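Local coordinates for protein alpha-glucosidase YIHQ (Escherichia coli, PDB 5AEE) that hydrolyses sulfoquinovosyl diacylglycerides and simple sulfoquinovosides such as sulfoquinovosyl glycerol, releasing sulfoquinovose for sulfoglycolysis, at residues Y193-D198 with L224-A229; T231-L236 with L590-E595. The protein carries 1 engineered substitution. All coordinates share one frame; numbering follows the deposited sequence.

Interaction 1: residues Y193-D198 with L224-A229; sequences YYCHVD and LRFECA
Two neighbouring antiparallel strands of the N-terminal beta-sandwich meet here, Tyr194 and His196 of 193-198 forming hydrogen-bonded pairs with Glu227 and Arg225 of 224-229. The His196 pair is the shorter and straighter: His196 N reaches Arg225 O at 2.9 Å, with 169° at the hydrogen. In the other pair the more bent bond from Glu227 N to Tyr194 O stretches to 3.3 Å. CG of Tyr194 sits between its backbone N and carbonyl carbon (chi1 70°), which lays the ring back across the partner strand with Glu227 N over the centre of one face. The phenol then donates from OH to the anti lone pair of Glu227 OE1 at 2.6 Å, and Arg102 also forms a salt bridge with that oxygen. Helix 232-243 lies against this side, its Leu239 and Leu242 touching Tyr194. At the far end Asp198 OD2 meets NH1 at the edge of the Arg225 guanidinium, 2.8 Å away; Asp98 takes the NE. On the opposite, apolar face Phe226 turns its edge toward the Tyr193 ring face in an offset edge-to-face pair, planes 62° apart, while Cys195 SG approaches the Phe226 ring obliquely, 4.2 Å from its centroid. Strand 212-217 packs on this face, against Tyr193 and Leu224. This is antiparallel strand pairing within the beta-sandwich of the galactose mutarotase-like domain of family GH31.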
loop_
_atom_site.group_PDB
_atom_site.type_symbol
_atom_site.label_atom_id
_atom_site.label_comp_id
_atom_site.label_asym_id
_atom_site.label_seq_id
_atom_site.Cartn_x
_atom_site.Cartn_y
_atom_site.Cartn_z
ATOM N N TYR A 193 3.522 14.053 15.715
ATOM C CA TYR A 193 3.969 14.760 14.516
ATOM C C TYR A 193 4.154 13.720 13.435
ATOM O O TYR A 193 4.268 12.494 13.755
ATOM C CB TYR A 193 5.284 15.527 14.754
ATOM C CG TYR A 193 6.519 14.710 14.871
ATOM C CD1 TYR A 193 7.101 14.137 13.757
ATOM C CD2 TYR A 193 7.138 14.502 16.112
ATOM C CE1 TYR A 193 8.272 13.381 13.856
ATOM C CE2 TYR A 193 8.313 13.767 16.219
ATOM C CZ TYR A 193 8.858 13.183 15.086
ATOM O OH TYR A 193 10.002 12.432 15.134
ATOM N N TYR A 194 4.117 14.187 12.194
ATOM C CA TYR A 194 4.597 13.414 11.084
ATOM C C TYR A 194 5.789 14.092 10.492
ATOM O O TYR A 194 5.942 15.292 10.563
ATOM C CB TYR A 194 3.542 13.210 9.995
ATOM C CG TYR A 194 3.163 14.436 9.185
ATOM C CD1 TYR A 194 3.979 14.901 8.139
ATOM C CD2 TYR A 194 1.947 15.109 9.429
ATOM C CE1 TYR A 194 3.632 16.000 7.410
ATOM C CE2 TYR A 194 1.572 16.220 8.682
ATOM C CZ TYR A 194 2.415 16.668 7.671
ATOM O OH TYR A 194 2.123 17.766 6.936
ATOM N N CYS A 195 6.593 13.290 9.818
ATOM C CA CYS A 195 7.707 13.748 9.070
ATOM C C CYS A 195 7.523 13.187 7.671
ATOM O O CYS A 195 7.253 12.036 7.557
ATOM C CB CYS A 195 8.986 13.195 9.696
ATOM S SG CYS A 195 10.459 13.355 8.696
ATOM N N HIS A 196 7.614 14.029 6.641
ATOM C CA HIS A 196 7.527 13.594 5.262
ATOM C C HIS A 196 8.743 14.085 4.508
ATOM O O HIS A 196 9.062 15.286 4.546
ATOM C CB HIS A 196 6.227 14.115 4.627
ATOM C CG HIS A 196 6.181 13.870 3.186
ATOM N ND1 HIS A 196 6.039 12.602 2.678
ATOM C CD2 HIS A 196 6.433 14.687 2.130
ATOM C CE1 HIS A 196 6.125 12.656 1.360
ATOM N NE2 HIS A 196 6.353 13.913 1.000
ATOM N N VAL A 197 9.413 13.162 3.822
ATOM C CA VAL A 197 10.606 13.453 3.052
ATOM C C VAL A 197 10.198 13.478 1.608
ATOM O O VAL A 197 9.528 12.538 1.159
ATOM C CB VAL A 197 11.729 12.411 3.327
ATOM C CG1 VAL A 197 13.025 12.758 2.599
ATOM C CG2 VAL A 197 12.006 12.365 4.803
ATOM N N ASP A 198 10.567 14.536 0.893
ATOM C CA ASP A 198 10.159 14.680 -0.525
ATOM C C ASP A 198 11.006 13.842 -1.478
ATOM O O ASP A 198 10.594 13.603 -2.579
ATOM C CB ASP A 198 10.313 16.106 -1.051
ATOM C CG ASP A 198 9.379 17.092 -0.423
ATOM O OD1 ASP A 198 8.246 16.773 0.021
ATOM O OD2 ASP A 198 9.817 18.258 -0.410
ATOM N N LEU A 224 12.750 17.834 4.004
ATOM C CA LEU A 224 11.830 17.231 4.976
ATOM C C LEU A 224 10.877 18.270 5.520
ATOM O O LEU A 224 11.279 19.394 5.823
ATOM C CB LEU A 224 12.572 16.639 6.180
ATOM C CG LEU A 224 13.800 15.772 5.982
ATOM C CD1 LEU A 224 15.051 16.564 5.594
ATOM C CD2 LEU A 224 14.012 15.010 7.269
ATOM N N ARG A 225 9.641 17.852 5.731
ATOM C CA ARG A 225 8.590 18.666 6.310
ATOM C C ARG A 225 8.053 17.978 7.527
ATOM O O ARG A 225 7.930 16.757 7.532
ATOM C CB ARG A 225 7.410 18.783 5.350
ATOM C CG ARG A 225 7.752 19.466 4.078
ATOM C CD ARG A 225 6.515 19.628 3.226
ATOM N NE ARG A 225 6.643 20.876 2.482
ATOM C CZ ARG A 225 7.418 21.053 1.417
ATOM N NH1 ARG A 225 8.137 20.058 0.915
ATOM N NH2 ARG A 225 7.469 22.247 0.834
ATOM N N PHE A 226 7.631 18.756 8.523
ATOM C CA PHE A 226 6.973 18.207 9.703
ATOM C C PHE A 226 5.755 19.025 10.059
ATOM O O PHE A 226 5.715 20.241 9.853
ATOM C CB PHE A 226 7.857 18.245 10.923
ATOM C CG PHE A 226 9.176 17.624 10.758
ATOM C CD1 PHE A 226 10.186 18.255 10.022
ATOM C CD2 PHE A 226 9.470 16.433 11.445
ATOM C CE1 PHE A 226 11.448 17.668 9.940
ATOM C CE2 PHE A 226 10.721 15.875 11.374
ATOM C CZ PHE A 226 11.706 16.483 10.604
ATOM N N GLU A 227 4.782 18.362 10.629
ATOM C CA GLU A 227 3.655 19.013 11.178
ATOM C C GLU A 227 3.230 18.268 12.440
ATOM O O GLU A 227 3.418 17.042 12.549
ATOM C CB GLU A 227 2.557 19.016 10.111
ATOM C CG GLU A 227 1.915 20.314 10.014
ATOM C CD GLU A 227 0.797 20.409 9.022
ATOM O OE1 GLU A 227 0.682 19.621 8.063
ATOM O OE2 GLU A 227 0.039 21.366 9.238
ATOM N N CYS A 228 2.725 19.022 13.420
ATOM C CA CYS A 228 2.223 18.492 14.682
ATOM C C CYS A 228 0.716 18.626 14.739
ATOM O O CYS A 228 0.103 19.273 13.886
ATOM C CB CYS A 228 2.828 19.225 15.827
ATOM S SG CYS A 228 4.618 19.059 15.935
ATOM N N ALA A 229 0.117 17.923 15.696
ATOM C CA ALA A 229 -1.271 18.102 16.014
ATOM C C ALA A 229 -1.517 17.566 17.383
ATOM O O ALA A 229 -0.691 16.865 17.952
ATOM C CB ALA A 229 -2.173 17.369 15.031
#

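Interaction 2: residues T231-L236 with L590-E595; sequences TYISLL and LFLHYE
Tyr232, in the first turn of helix 232-243, meets three residues of the C-terminal domain: Phe591 over one ring face, Glu595 CG at the ring edge in its plane, and Leu592 CD2 at CB. The tight part is apolar. Phe591 has its CG wedged between backbone N and carbonyl carbon (chi1 58°), and its ring edge at CD1 reaches the Tyr232 face, centroids 5.1 Å apart and planes at 73°. Leu592 CD2 presses on Tyr232 CB at 3.5 Å, and its other methyl meets Leu236 CD1 one helical turn later. Met495 backs both Phe591 and Leu592. The more exposed side is joined by polar bonds and one bridging water rather than by close apolar packing. The extended Glu595 chain brings OE2 to Tyr232 N at 3.0 Å, nearly straight at 167°; the water donates to OE2 and Leu592 O and accepts from Ile233 N. Ile233 CD1 touches Leu592 O at 3.5 Å and also His593 CE1. Thr231, the N-cap, accepts from Ser234 N through OG1. Glu595 OE1 pairs with Lys192. The first N-H groups of the helix are thus shared among a hydroxyl, a carboxylate and a water; the helix dipole and Lys192 would both be expected to stabilise Glu595 as the anion.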
loop_
_atom_site.group_PDB
_atom_site.type_symbol
_atom_site.label_atom_id
_atom_site.label_comp_id
_atom_site.label_asym_id
_atom_site.label_seq_id
_atom_site.Cartn_x
_atom_site.Cartn_y
_atom_site.Cartn_z
ATOM N N THR A 231 -4.249 15.586 18.252
ATOM C CA THR A 231 -4.740 14.208 18.210
ATOM C C THR A 231 -4.170 13.588 16.912
ATOM O O THR A 231 -3.695 14.308 15.992
ATOM C CB THR A 231 -6.274 14.121 18.165
ATOM O OG1 THR A 231 -6.739 14.746 16.964
ATOM C CG2 THR A 231 -6.965 14.796 19.419
ATOM N N TYR A 232 -4.233 12.264 16.851
ATOM C CA TYR A 232 -3.861 11.510 15.666
ATOM C C TYR A 232 -4.830 11.776 14.529
ATOM O O TYR A 232 -4.409 11.901 13.409
ATOM C CB TYR A 232 -3.819 9.988 15.959
ATOM C CG TYR A 232 -2.684 9.685 16.884
ATOM C CD1 TYR A 232 -1.382 9.847 16.462
ATOM C CD2 TYR A 232 -2.917 9.382 18.212
ATOM C CE1 TYR A 232 -0.315 9.654 17.325
ATOM C CE2 TYR A 232 -1.853 9.179 19.093
ATOM C CZ TYR A 232 -0.579 9.309 18.640
ATOM O OH TYR A 232 0.454 9.087 19.536
ATOM N N ILE A 233 -6.108 11.886 14.833
ATOM C CA ILE A 233 -7.097 12.186 13.796
ATOM C C ILE A 233 -6.782 13.513 13.130
ATOM O O ILE A 233 -6.784 13.594 11.875
ATOM C CB ILE A 233 -8.491 12.180 14.384
ATOM C CG1 ILE A 233 -8.849 10.745 14.821
ATOM C CG2 ILE A 233 -9.530 12.747 13.401
ATOM C CD1 ILE A 233 -10.075 10.657 15.678
ATOM N N SER A 234 -6.436 14.534 13.936
ATOM C CA SER A 234 -6.112 15.827 13.379
ATOM C C SER A 234 -4.802 15.726 12.550
ATOM O O SER A 234 -4.704 16.304 11.478
ATOM C CB SER A 234 -6.029 16.927 14.447
ATOM O OG SER A 234 -5.331 18.052 13.913
ATOM N N LEU A 235 -3.823 15.014 13.095
ATOM C CA LEU A 235 -2.583 14.783 12.421
ATOM C C LEU A 235 -2.788 14.160 11.039
ATOM O O LEU A 235 -2.102 14.540 10.096
ATOM C CB LEU A 235 -1.663 13.894 13.268
ATOM C CG LEU A 235 -0.202 13.893 12.789
ATOM C CD1 LEU A 235 0.470 15.284 12.912
ATOM C CD2 LEU A 235 0.600 12.847 13.502
ATOM N N LEU A 236 -3.727 13.214 10.925
ATOM C CA LEU A 236 -3.983 12.582 9.637
ATOM C C LEU A 236 -4.732 13.505 8.736
ATOM O O LEU A 236 -4.561 13.465 7.523
ATOM C CB LEU A 236 -4.756 11.247 9.766
ATOM C CG LEU A 236 -3.972 10.157 10.451
ATOM C CD1 LEU A 236 -4.847 8.888 10.591
ATOM C CD2 LEU A 236 -2.685 9.882 9.707
ATOM N N LEU A 590 -6.511 1.272 16.754
ATOM C CA LEU A 590 -7.308 1.555 17.946
ATOM C C LEU A 590 -6.938 2.862 18.623
ATOM O O LEU A 590 -7.835 3.527 19.170
ATOM C CB LEU A 590 -7.293 0.426 18.960
ATOM C CG LEU A 590 -8.423 -0.575 18.749
ATOM C CD1 LEU A 590 -8.191 -1.356 17.473
ATOM C CD2 LEU A 590 -8.410 -1.545 19.911
ATOM N N PHE A 591 -5.651 3.222 18.606
ATOM C CA PHE A 591 -5.223 4.470 19.288
ATOM C C PHE A 591 -5.762 5.735 18.686
ATOM O O PHE A 591 -5.612 6.778 19.290
ATOM C CB PHE A 591 -3.698 4.582 19.476
ATOM C CG PHE A 591 -2.887 4.522 18.199
ATOM C CD1 PHE A 591 -2.639 5.668 17.455
ATOM C CD2 PHE A 591 -2.320 3.350 17.787
ATOM C CE1 PHE A 591 -1.881 5.612 16.287
ATOM C CE2 PHE A 591 -1.552 3.296 16.635
ATOM C CZ PHE A 591 -1.301 4.428 15.889
ATOM N N LEU A 592 -6.365 5.692 17.496
ATOM C CA LEU A 592 -7.030 6.897 17.006
ATOM C C LEU A 592 -8.176 7.333 17.894
ATOM O O LEU A 592 -8.492 8.516 17.935
ATOM C CB LEU A 592 -7.569 6.751 15.579
ATOM C CG LEU A 592 -6.610 6.546 14.430
ATOM C CD1 LEU A 592 -7.253 7.006 13.124
ATOM C CD2 LEU A 592 -5.243 7.151 14.595
ATOM N N HIS A 593 -8.850 6.367 18.502
ATOM C CA HIS A 593 -10.007 6.625 19.358
ATOM C C HIS A 593 -9.826 6.254 20.817
ATOM O O HIS A 593 -10.703 6.571 21.574
ATOM C CB HIS A 593 -11.212 5.877 18.829
ATOM C CG HIS A 593 -11.622 6.348 17.479
ATOM N ND1 HIS A 593 -12.104 7.612 17.252
ATOM C CD2 HIS A 593 -11.568 5.748 16.271
ATOM C CE1 HIS A 593 -12.341 7.772 15.963
ATOM N NE2 HIS A 593 -12.039 6.650 15.353
ATOM N N TYR A 594 -8.740 5.573 21.178
ATOM C CA TYR A 594 -8.449 5.151 22.524
ATOM C C TYR A 594 -6.997 5.572 22.799
ATOM O O TYR A 594 -6.180 4.759 23.161
ATOM C CB TYR A 594 -8.682 3.612 22.648
ATOM C CG TYR A 594 -10.119 3.252 22.360
ATOM C CD1 TYR A 594 -11.124 3.421 23.346
ATOM C CD2 TYR A 594 -10.523 2.832 21.102
ATOM C CE1 TYR A 594 -12.457 3.152 23.066
ATOM C CE2 TYR A 594 -11.858 2.551 20.815
ATOM C CZ TYR A 594 -12.835 2.735 21.795
ATOM O OH TYR A 594 -14.170 2.449 21.481
ATOM N N GLU A 595 -6.720 6.875 22.639
ATOM C CA GLU A 595 -5.360 7.423 22.693
ATOM C C GLU A 595 -4.679 7.259 24.028
ATOM O O GLU A 595 -3.466 7.190 24.094
ATOM C CB GLU A 595 -5.367 8.941 22.387
ATOM C CG GLU A 595 -5.506 9.314 20.918
ATOM C CD GLU A 595 -5.146 10.756 20.611
ATOM O OE1 GLU A 595 -4.746 11.506 21.514
ATOM O OE2 GLU A 595 -5.262 11.158 19.468
HETATM O O HOH W 1 -6.930 10.721 17.599
#

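Going from the N terminus, the chain reaches strand 193-197 after the earlier strands of the domain, passes strands 203-209 and 212-217, and returns along strand 221-228, so interaction 1 closes a loop of 25 intervening residues inside the N-terminal domain. Almost at once helix 232-243 begins and opens interaction 2, which closes only after 353 residues, including the TIM barrel, when the chain reaches 590-595. The two loops therefore follow in series, neither nested nor crossed. Their centres lie about 16 Å apart, and they touch where Ala229 and Tyr193 pack on Ser234 and Leu235. Together they join the beta-sandwich through this helix to the C-terminal domain.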